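Local atomic coordinates of beta-lactamase (PDB entry 6KBY), a protein that probably hydrolyses beta-lactam antibiotics to substituted beta-amino acids as a class C beta-lactamase, and binds adenosine monophosphate in its active-site pocket. Residues Ala147-Ala150 and Gly151-Arg154; Lys231-Ser234 and Ser235-Leu238; Pro289-Leu292 and Thr293-Met297. All blocks are in the same frame, centred on the assembly; numbering follows the deposited sequence.

Contact 1. Residues Ala147-Ala150 and Gly151-Arg154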
loop_
_atom_site.group_PDB
_atom_site.type_symbol
_atom_site.label_atom_id
_atom_site.label_comp_id
_atom_site.label_asym_id
_atom_site.label_seq_id
_atom_site.Cartn_x
_atom_site.Cartn_y
_atom_site.Cartn_z
ATOM N N ALA A 147 -22.678 11.543 -1.575
ATOM C CA ALA A 147 -23.684 11.780 -0.546
ATOM C C ALA A 147 -23.394 13.047 0.246
ATOM O O ALA A 147 -24.325 13.688 0.749
ATOM C CB ALA A 147 -23.759 10.577 0.393
ATOM N N ASP A 148 -22.119 13.402 0.387
ATOM C CA ASP A 148 -21.672 14.609 1.057
ATOM C C ASP A 148 -20.756 15.355 0.104
ATOM O O ASP A 148 -20.238 14.780 -0.854
ATOM C CB ASP A 148 -20.863 14.276 2.315
ATOM C CG ASP A 148 -21.488 13.173 3.125
ATOM O OD1 ASP A 148 -22.498 13.441 3.806
ATOM O OD2 ASP A 148 -20.983 12.031 3.070
ATOM N N ALA A 149 -20.531 16.634 0.380
ATOM C CA ALA A 149 -19.597 17.392 -0.439
ATOM C C ALA A 149 -18.210 16.772 -0.360
ATOM O O ALA A 149 -17.743 16.384 0.717
ATOM C CB ALA A 149 -19.522 18.836 0.050
ATOM N N ALA A 150 -17.547 16.685 -1.509
ATOM C CA ALA A 150 -16.179 16.188 -1.528
ATOM C C ALA A 150 -15.323 17.010 -0.580
ATOM O O ALA A 150 -15.414 18.242 -0.549
ATOM C CB ALA A 150 -15.612 16.276 -2.941
ATOM N N GLY A 151 -14.508 16.317 0.216
ATOM C CA GLY A 151 -13.656 16.958 1.191
ATOM C C GLY A 151 -14.188 16.984 2.606
ATOM O O GLY A 151 -13.496 17.496 3.490
ATOM N N THR A 152 -15.388 16.451 2.858
ATOM C CA THR A 152 -15.969 16.471 4.196
ATOM C C THR A 152 -15.847 15.143 4.927
ATOM O O THR A 152 -15.844 15.130 6.165
ATOM C CB THR A 152 -17.458 16.844 4.131
ATOM O OG1 THR A 152 -18.168 15.880 3.339
ATOM C CG2 THR A 152 -17.657 18.233 3.548
ATOM N N HIS A 153 -15.767 14.038 4.189
ATOM C CA HIS A 153 -15.756 12.708 4.777
ATOM C C HIS A 153 -14.701 11.854 4.100
ATOM O O HIS A 153 -14.320 12.087 2.951
ATOM C CB HIS A 153 -17.128 12.040 4.651
ATOM C CG HIS A 153 -18.182 12.693 5.485
ATOM N ND1 HIS A 153 -18.805 13.867 5.118
ATOM C CD2 HIS A 153 -18.688 12.356 6.693
ATOM C CE1 HIS A 153 -19.667 14.214 6.060
ATOM N NE2 HIS A 153 -19.621 13.310 7.021
ATOM N N ARG A 154 -14.247 10.840 4.831
ATOM C CA ARG A 154 -13.325 9.845 4.311
ATOM C C ARG A 154 -14.083 8.546 4.081
ATOM O O ARG A 154 -14.686 8.001 5.013
ATOM C CB ARG A 154 -12.178 9.616 5.290
ATOM C CG ARG A 154 -11.126 8.644 4.770
ATOM C CD ARG A 154 -10.074 8.356 5.836
ATOM N NE ARG A 154 -8.979 7.502 5.376
ATOM C CZ ARG A 154 -8.985 6.171 5.409
ATOM N NH1 ARG A 154 -10.043 5.512 5.863
ATOM N NH2 ARG A 154 -7.925 5.493 4.978
#
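The carbonyl oxygen of A149 is gripped twice by T152, once by the hydroxyl and once by the backbone amide. The bond from T152 OG1 to A149 O is 2.7 Å long and lies in the carbonyl plane; the one from T152 N to the same oxygen is 3.2 Å and bent, 142° at the hydrogen, its donor tilted from that plane. Because the T152 hydroxyl gives its proton to A149 O, it can receive another, and H153 ND1 supplies it at 2.8 Å from T152 OG1, nearly in the imidazole plane. The carboxylate of D148 stacks on one face of the H153 ring, the two planes 26° apart, and together with that bond it restricts the ring's rotation. D148 OD2 sits 3.5 Å above the imidazole, offset toward its rim, while the same oxygen forms a salt bridge with K301. G151 occupies the third position of the turn with a positive phi of 98°, a backbone shape that glycine adopts readily. The central angles, with glycine at that position, are those of a type II beta turn, A149 to T152, which T152 N closes and which leads into edge strand 153-154.

Contact 2. Residues Lys231-Ser234 and Ser235-Leu238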
loop_
_atom_site.group_PDB
_atom_site.type_symbol
_atom_site.label_atom_id
_atom_site.label_comp_id
_atom_site.label_asym_id
_atom_site.label_seq_id
_atom_site.Cartn_x
_atom_site.Cartn_y
_atom_site.Cartn_z
ATOM N N LYS A 231 2.124 -7.519 -7.556
ATOM C CA LYS A 231 2.729 -8.733 -7.022
ATOM C C LYS A 231 4.215 -8.451 -6.856
ATOM O O LYS A 231 4.838 -7.887 -7.761
ATOM C CB LYS A 231 2.543 -9.913 -7.987
ATOM C CG LYS A 231 1.095 -10.321 -8.246
ATOM C CD LYS A 231 0.504 -9.516 -9.417
ATOM C CE LYS A 231 -0.992 -9.593 -9.501
ATOM N NZ LYS A 231 -1.333 -8.761 -10.663
ATOM N N THR A 232 4.787 -8.829 -5.711
ATOM C CA THR A 232 6.143 -8.396 -5.395
ATOM C C THR A 232 6.741 -9.309 -4.329
ATOM O O THR A 232 6.050 -10.134 -3.727
ATOM C CB THR A 232 6.135 -6.925 -4.963
ATOM O OG1 THR A 232 7.470 -6.472 -4.743
ATOM C CG2 THR A 232 5.328 -6.745 -3.698
ATOM N N THR A 233 8.042 -9.154 -4.115
ATOM C CA THR A 233 8.757 -9.886 -3.078
ATOM C C THR A 233 8.909 -9.015 -1.836
ATOM O O THR A 233 8.853 -7.783 -1.897
ATOM C CB THR A 233 10.154 -10.302 -3.546
ATOM O OG1 THR A 233 10.944 -9.124 -3.732
ATOM C CG2 THR A 233 10.094 -11.106 -4.844
ATOM N N SER A 234 9.136 -9.675 -0.701
ATOM C CA SER A 234 9.407 -8.919 0.515
ATOM C C SER A 234 10.685 -8.098 0.389
ATOM O O SER A 234 10.772 -6.998 0.942
ATOM C CB SER A 234 9.488 -9.859 1.713
ATOM O OG SER A 234 10.578 -10.749 1.572
ATOM N N SER A 235 11.675 -8.596 -0.358
ATOM C CA SER A 235 12.910 -7.840 -0.543
ATOM C C SER A 235 12.681 -6.570 -1.350
ATOM O O SER A 235 13.229 -5.511 -1.020
ATOM C CB SER A 235 13.959 -8.727 -1.207
ATOM O OG SER A 235 14.356 -9.771 -0.334
ATOM N N ASP A 236 11.889 -6.654 -2.422
ATOM C CA ASP A 236 11.571 -5.442 -3.174
ATOM C C ASP A 236 10.796 -4.450 -2.318
ATOM O O ASP A 236 11.041 -3.241 -2.384
ATOM C CB ASP A 236 10.774 -5.767 -4.439
ATOM C CG ASP A 236 11.657 -5.988 -5.658
ATOM O OD1 ASP A 236 12.868 -6.265 -5.500
ATOM O OD2 ASP A 236 11.121 -5.904 -6.787
ATOM N N LEU A 237 9.840 -4.936 -1.525
ATOM C CA LEU A 237 9.104 -4.014 -0.669
ATOM C C LEU A 237 9.975 -3.440 0.434
ATOM O O LEU A 237 9.768 -2.294 0.840
ATOM C CB LEU A 237 7.863 -4.673 -0.084
ATOM C CG LEU A 237 6.705 -4.821 -1.062
ATOM C CD1 LEU A 237 5.573 -5.599 -0.404
ATOM C CD2 LEU A 237 6.206 -3.465 -1.562
ATOM N N LEU A 238 10.951 -4.200 0.931
ATOM C CA LEU A 238 11.857 -3.605 1.907
ATOM C C LEU A 238 12.683 -2.497 1.268
ATOM O O LEU A 238 12.949 -1.469 1.902
ATOM C CB LEU A 238 12.747 -4.664 2.552
ATOM C CG LEU A 238 13.463 -4.205 3.829
ATOM C CD1 LEU A 238 12.462 -3.915 4.946
ATOM C CD2 LEU A 238 14.490 -5.233 4.273
HETATM O O HOH W 1 13.314 -9.265 -5.037
#
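T233 OG1 receives the backbone N-H of D236 at 3.0 Å from D236 N, in a nearly straight bond of 165° that makes T233 the N-cap of helix 234-244. Its first torsion, chi1 66°, sets the hydroxyl between the backbone N and the carbonyl carbon, a rotamer that turns OG1 back over the first helical turn. There T233 OG1 also lies 3.4 Å from D236 CB. A water lies 2.7 Å from T233 OG1 and donates to D236 OD1, so solvent links the cap to one carboxylate oxygen. The other oxygen, D236 OD2, is held by S193 OG and by the amide of H192.

The preceding threonine is turned differently. With chi1 near 180°, T232 has OG1 anti to its own N; T232 OG1 hydrogen-bonds to S193 OG and touches D236 CB at 3.4 Å, while the methyl CG2 meets the next helix residue, L237. T232 CG2 and L237 CD1 are a snug 3.5 Å apart, closer than two such carbons normally approach, and CG2 is just as near to L237 CG. The two threonines thus divide the work: one presents a hydroxyl to a helix amide, the other a methyl to a leucine. L237 continues onto V343 and L345 of strand 340-346, while S234 OG turns elsewhere, to S36 OG.

Regular helical bonding begins at once, L237 N donating to T233 O at 3.0 Å and L238 N to S234 O at 2.8 Å. The N-terminal turn of a helix exposes amides that lack a backbone acceptor, and in this buried setting a threonine oxygen answers one of them. Together with the hydrogen bonds from H192 and S193, the nearby helix N-terminus would probably favour a negatively charged D236 carboxylate.

Contact 3. Residues Pro289-Leu292 and Thr293-Met297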
loop_
_atom_site.group_PDB
_atom_site.type_symbol
_atom_site.label_atom_id
_atom_site.label_comp_id
_atom_site.label_asym_id
_atom_site.label_seq_id
_atom_site.Cartn_x
_atom_site.Cartn_y
_atom_site.Cartn_z
ATOM N N PRO A 289 -3.510 0.422 20.974
ATOM C CA PRO A 289 -4.951 0.659 20.769
ATOM C C PRO A 289 -5.258 1.648 19.659
ATOM O O PRO A 289 -6.176 1.416 18.866
ATOM C CB PRO A 289 -5.424 1.151 22.143
ATOM C CG PRO A 289 -4.478 0.508 23.099
ATOM C CD PRO A 289 -3.143 0.528 22.401
ATOM N N ASN A 290 -4.509 2.750 19.575
ATOM C CA ASN A 290 -4.780 3.732 18.530
ATOM C C ASN A 290 -4.400 3.204 17.155
ATOM O O ASN A 290 -5.071 3.499 16.162
ATOM C CB ASN A 290 -4.059 5.041 18.833
ATOM C CG ASN A 290 -4.685 5.795 19.987
ATOM O OD1 ASN A 290 -5.838 5.552 20.349
ATOM N ND2 ASN A 290 -3.935 6.723 20.565
ATOM N N LEU A 291 -3.325 2.426 17.077
ATOM C CA LEU A 291 -2.935 1.840 15.803
ATOM C C LEU A 291 -3.983 0.845 15.318
ATOM O O LEU A 291 -4.289 0.785 14.121
ATOM C CB LEU A 291 -1.573 1.169 15.958
ATOM C CG LEU A 291 -0.879 0.746 14.668
ATOM C CD1 LEU A 291 -0.716 1.925 13.725
ATOM C CD2 LEU A 291 0.467 0.113 14.989
ATOM N N LEU A 292 -4.545 0.061 16.238
ATOM C CA LEU A 292 -5.598 -0.874 15.868
ATOM C C LEU A 292 -6.833 -0.131 15.381
ATOM O O LEU A 292 -7.400 -0.468 14.337
ATOM C CB LEU A 292 -5.923 -1.782 17.050
ATOM C CG LEU A 292 -4.822 -2.779 17.399
ATOM C CD1 LEU A 292 -5.124 -3.453 18.730
ATOM C CD2 LEU A 292 -4.646 -3.812 16.290
ATOM N N THR A 293 -7.262 0.894 16.124
ATOM C CA THR A 293 -8.404 1.697 15.696
ATOM C C THR A 293 -8.142 2.331 14.339
ATOM O O THR A 293 -9.004 2.305 13.451
ATOM C CB THR A 293 -8.691 2.777 16.739
ATOM O OG1 THR A 293 -9.000 2.156 17.996
ATOM C CG2 THR A 293 -9.856 3.664 16.302
ATOM N N GLY A 294 -6.950 2.893 14.162
ATOM C CA GLY A 294 -6.582 3.524 12.909
ATOM C C GLY A 294 -6.473 2.575 11.737
ATOM O O GLY A 294 -6.433 3.037 10.592
ATOM N N ASN A 295 -6.416 1.271 11.996
ATOM C CA ASN A 295 -6.406 0.248 10.958
ATOM C C ASN A 295 -7.738 -0.487 10.859
ATOM O O ASN A 295 -7.803 -1.599 10.330
ATOM C CB ASN A 295 -5.229 -0.704 11.147
ATOM C CG ASN A 295 -3.954 -0.136 10.576
ATOM O OD1 ASN A 295 -3.733 -0.206 9.364
ATOM N ND2 ASN A 295 -3.129 0.472 11.425
ATOM N N ASP A 296 -8.802 0.118 11.362
ATOM C CA ASP A 296 -10.159 -0.398 11.252
ATOM C C ASP A 296 -11.060 0.664 10.635
ATOM O O ASP A 296 -12.080 1.060 11.199
ATOM C CB ASP A 296 -10.645 -0.851 12.624
ATOM C CG ASP A 296 -11.988 -1.558 12.571
ATOM O OD1 ASP A 296 -12.366 -2.054 11.493
ATOM O OD2 ASP A 296 -12.664 -1.614 13.623
ATOM N N MET A 297 -10.649 1.173 9.469
ATOM C CA MET A 297 -11.335 2.265 8.785
ATOM C C MET A 297 -11.620 1.925 7.327
ATOM O O MET A 297 -11.819 2.832 6.510
ATOM C CB MET A 297 -10.533 3.567 8.867
ATOM C CG MET A 297 -10.189 3.997 10.282
ATOM S SD MET A 297 -9.271 5.540 10.326
ATOM C CE MET A 297 -10.580 6.708 9.939
HETATM O O HOH W 2 -8.128 3.955 19.906
#
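N295 reaches back to L291 across the C-terminal end of helix 288-294, its side chain bonded to a main-chain carbonyl of the helix's last turn. N295 CB lies 3.5 Å from L291 O. The next atom, N295 CG, stands beside the backbone N (chi1 -82°) and is 3.7 Å from L291 O, and the amide is thereby set against that carbonyl. At the tip, N295 ND2 donates to L291 O over 3.0 Å, in a bond of 163° with the acceptor practically in the amide plane. The donor is tilted from the carbonyl plane of L291. The same nitrogen touches the leucine branch, N295 ND2 lying 3.6 Å from L291 CD1, as the two side chains run side by side in one direction. ND2 also donates to N320 OD1 on strand 317-325, so one amide group spans from helix end to sheet, and the pair of bonds fixes its rotation. L291 covers the same region, resting on W318 and on V356 of helix 352-364.

The backbone changes character at this residue. T293 N and G294 N make ordinary helical bonds to P289 O and N290 O. N295 N makes a weak, strongly bent bond to L291 O and a second bond, 3.1 Å, to L292 O, in which the donor stands above the carbonyl plane and not on a lone pair. With D296 N donating to T293 O, the bonding shifts from i to i+4 toward i to i+3 as the helix ends, and the side-chain amide makes the straighter bond to L291 O.

Along another side, a water bridges the side chains of N290 and T293: it donates to N290 OD1 at 2.8 Å and lies 2.8 Å from T293 OG1.

All three are local arrangements in which side chains settle a turn or a helix end, and they are spread through one beta-lactamase fold. Contacts 1 and 3 meet directly: R154 NH1 approaches M297 O at 3.3 Å in a weak hydrogen bond, although the centres of the two contacts are about 21 Å apart. Contact 2 touches neither; it lies across the chain's centre from contact 1, about 34 Å between centres, and its nearest atoms are about 15 Å from those of contact 3. Relative to the bound AMP, the side chain of N295 is about 9 Å away and that of L237 about 12 Å, while the side chain of H153 is about 11 Å from that of Y156, an AMP-binding residue.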